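Local coordinates for putative iron-uptake ABC transport system,periplasmic iron-binding protein (Campylobacter jejuni, PDB 3E13) that binds ferric iron in the periplasm and probably delivers it to an ABC transporter for uptake into the cell, at residues I134-A139 against F193-T198. Sequence-based numbering, arbitrary orientation.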
loop_
_atom_site.group_PDB
_atom_site.type_symbol
_atom_site.label_atom_id
_atom_site.label_comp_id
_atom_site.label_asym_id
_atom_site.label_seq_id
_atom_site.Cartn_x
_atom_site.Cartn_y
_atom_site.Cartn_z
ATOM N N ILE A 134 11.017 -17.533 -5.181
ATOM C CA ILE A 134 10.335 -16.249 -4.899
ATOM C C ILE A 134 8.839 -16.414 -5.068
ATOM O O ILE A 134 8.398 -17.107 -5.979
ATOM C CB ILE A 134 10.815 -15.176 -5.889
ATOM C CG1 ILE A 134 12.338 -15.115 -5.961
ATOM C CG2 ILE A 134 10.201 -13.806 -5.563
ATOM C CD1 ILE A 134 12.948 -14.782 -4.737
ATOM N N VAL A 135 8.028 -15.735 -4.242
ATOM C CA VAL A 135 6.603 -15.577 -4.513
ATOM C C VAL A 135 6.210 -14.085 -4.452
ATOM O O VAL A 135 6.718 -13.322 -3.623
ATOM C CB VAL A 135 5.692 -16.422 -3.560
ATOM C CG1 VAL A 135 5.806 -17.913 -3.911
ATOM C CG2 VAL A 135 6.077 -16.237 -2.103
ATOM N N MET A 136 5.284 -13.710 -5.319
ATOM C CA MET A 136 4.754 -12.376 -5.388
ATOM C C MET A 136 3.365 -12.498 -5.941
ATOM O O MET A 136 3.107 -13.346 -6.789
ATOM C CB MET A 136 5.603 -11.488 -6.290
ATOM C CG MET A 136 5.185 -10.012 -6.241
ATOM S SD MET A 136 6.315 -8.943 -7.179
ATOM C CE MET A 136 5.523 -8.919 -8.743
ATOM N N ARG A 137 2.487 -11.633 -5.472
ATOM C CA ARG A 137 1.131 -11.551 -6.000
ATOM C C ARG A 137 1.091 -11.002 -7.424
ATOM O O ARG A 137 2.102 -10.564 -8.004
ATOM C CB ARG A 137 0.296 -10.698 -5.102
ATOM C CG ARG A 137 0.549 -9.222 -5.177
ATOM C CD ARG A 137 -0.125 -8.455 -4.118
ATOM N NE ARG A 137 -1.584 -8.568 -4.166
ATOM C CZ ARG A 137 -2.408 -8.229 -3.181
ATOM N NH1 ARG A 137 -1.948 -7.777 -2.004
ATOM N NH2 ARG A 137 -3.701 -8.359 -3.337
ATOM N N SER A 138 -0.121 -11.002 -7.974
ATOM C CA SER A 138 -0.313 -10.576 -9.350
ATOM C C SER A 138 0.320 -9.238 -9.659
ATOM O O SER A 138 0.324 -8.333 -8.842
ATOM C CB SER A 138 -1.802 -10.463 -9.647
ATOM O OG SER A 138 -1.994 -10.197 -11.039
ATOM N N ALA A 139 0.827 -9.137 -10.875
ATOM C CA ALA A 139 1.268 -7.867 -11.448
ATOM C C ALA A 139 0.175 -6.822 -11.557
ATOM O O ALA A 139 0.460 -5.620 -11.659
ATOM C CB ALA A 139 1.862 -8.125 -12.847
ATOM N N PHE A 193 11.319 -16.686 -0.293
ATOM C CA PHE A 193 11.199 -15.232 -0.168
ATOM C C PHE A 193 9.855 -14.804 -0.715
ATOM O O PHE A 193 9.471 -15.231 -1.800
ATOM C CB PHE A 193 12.297 -14.511 -0.956
ATOM C CG PHE A 193 13.712 -14.845 -0.491
ATOM C CD1 PHE A 193 14.204 -14.320 0.661
ATOM C CD2 PHE A 193 14.526 -15.665 -1.247
ATOM C CE1 PHE A 193 15.499 -14.606 1.069
ATOM C CE2 PHE A 193 15.818 -15.952 -0.858
ATOM C CZ PHE A 193 16.301 -15.438 0.321
ATOM N N ALA A 194 9.168 -13.943 0.029
ATOM C CA ALA A 194 7.934 -13.335 -0.391
ATOM C C ALA A 194 8.065 -11.829 -0.464
ATOM O O ALA A 194 8.554 -11.225 0.488
ATOM C CB ALA A 194 6.859 -13.674 0.578
ATOM N N VAL A 195 7.559 -11.244 -1.532
ATOM C CA VAL A 195 7.396 -9.788 -1.615
ATOM C C VAL A 195 6.096 -9.419 -0.920
ATOM O O VAL A 195 5.023 -9.918 -1.299
ATOM C CB VAL A 195 7.421 -9.326 -3.070
ATOM C CG1 VAL A 195 7.245 -7.831 -3.135
ATOM C CG2 VAL A 195 8.737 -9.782 -3.789
ATOM N N MET A 196 6.177 -8.607 0.135
ATOM C CA MET A 196 5.002 -8.247 0.909
ATOM C C MET A 196 5.158 -6.956 1.738
ATOM O O MET A 196 6.267 -6.546 2.045
ATOM C CB MET A 196 4.589 -9.402 1.848
ATOM C CG MET A 196 5.613 -9.744 2.945
ATOM S SD MET A 196 5.146 -11.100 4.047
ATOM C CE MET A 196 3.671 -10.462 4.695
ATOM N N ASN A 197 4.038 -6.360 2.134
ATOM C CA ASN A 197 4.038 -5.139 2.919
ATOM C C ASN A 197 4.207 -5.466 4.403
ATOM O O ASN A 197 3.788 -6.519 4.927
ATOM C CB ASN A 197 2.753 -4.330 2.742
ATOM C CG ASN A 197 2.625 -3.670 1.385
ATOM O OD1 ASN A 197 3.624 -3.444 0.661
ATOM N ND2 ASN A 197 1.381 -3.318 1.029
ATOM N N THR A 198 4.878 -4.563 5.095
ATOM C CA THR A 198 5.224 -4.766 6.473
ATOM C C THR A 198 4.037 -4.989 7.400
ATOM O O THR A 198 4.088 -5.841 8.312
ATOM C CB THR A 198 5.990 -3.544 7.009
ATOM O OG1 THR A 198 5.366 -2.314 6.558
ATOM C CG2 THR A 198 7.434 -3.481 6.537
HETATM O O HOH W 1 3.060 -10.229 -3.030
#
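Val135 is held by Phe193 and Val195 through two backbone hydrogen bonds. Val135 N donates to Phe193 O at 2.9 Å, and Val135 O accepts from Val195 N at 3.1 Å. Two CA-H...O contacts back them up, from Ile134 CA to Phe193 O and from Ala194 CA to Val135 O. Beyond the paired residues a water takes over the ladder. It accepts from Arg137 N and donates to Val195 O at 2.6 Å, where the chains diverge.

The pairing is parallel and joins the short strand 134-135 to strand 193-197. The latter also pairs antiparallel with strand 97-109, in the mixed sheet of this periplasmic binding protein. The connection between the two strands is largely helical and carries the iron ligand Tyr143. The ligands Tyr199 and Tyr200 follow just after strand 193-197.

The apolar contacts fall on both faces. On one, Ile134 CD1 reaches Phe193 CB at 3.8 Å and approaches the ring obliquely at CD2. On the other, Val135 CG2 meets Ala194 CB at 3.8 Å, beside helix 179-188. Met136 and Val195 lie side by side: chi1 of -172° sets Met136 CG 3.9 Å from Val195 CB, and the bend at chi3 turns the methyl end away from segment 193-198.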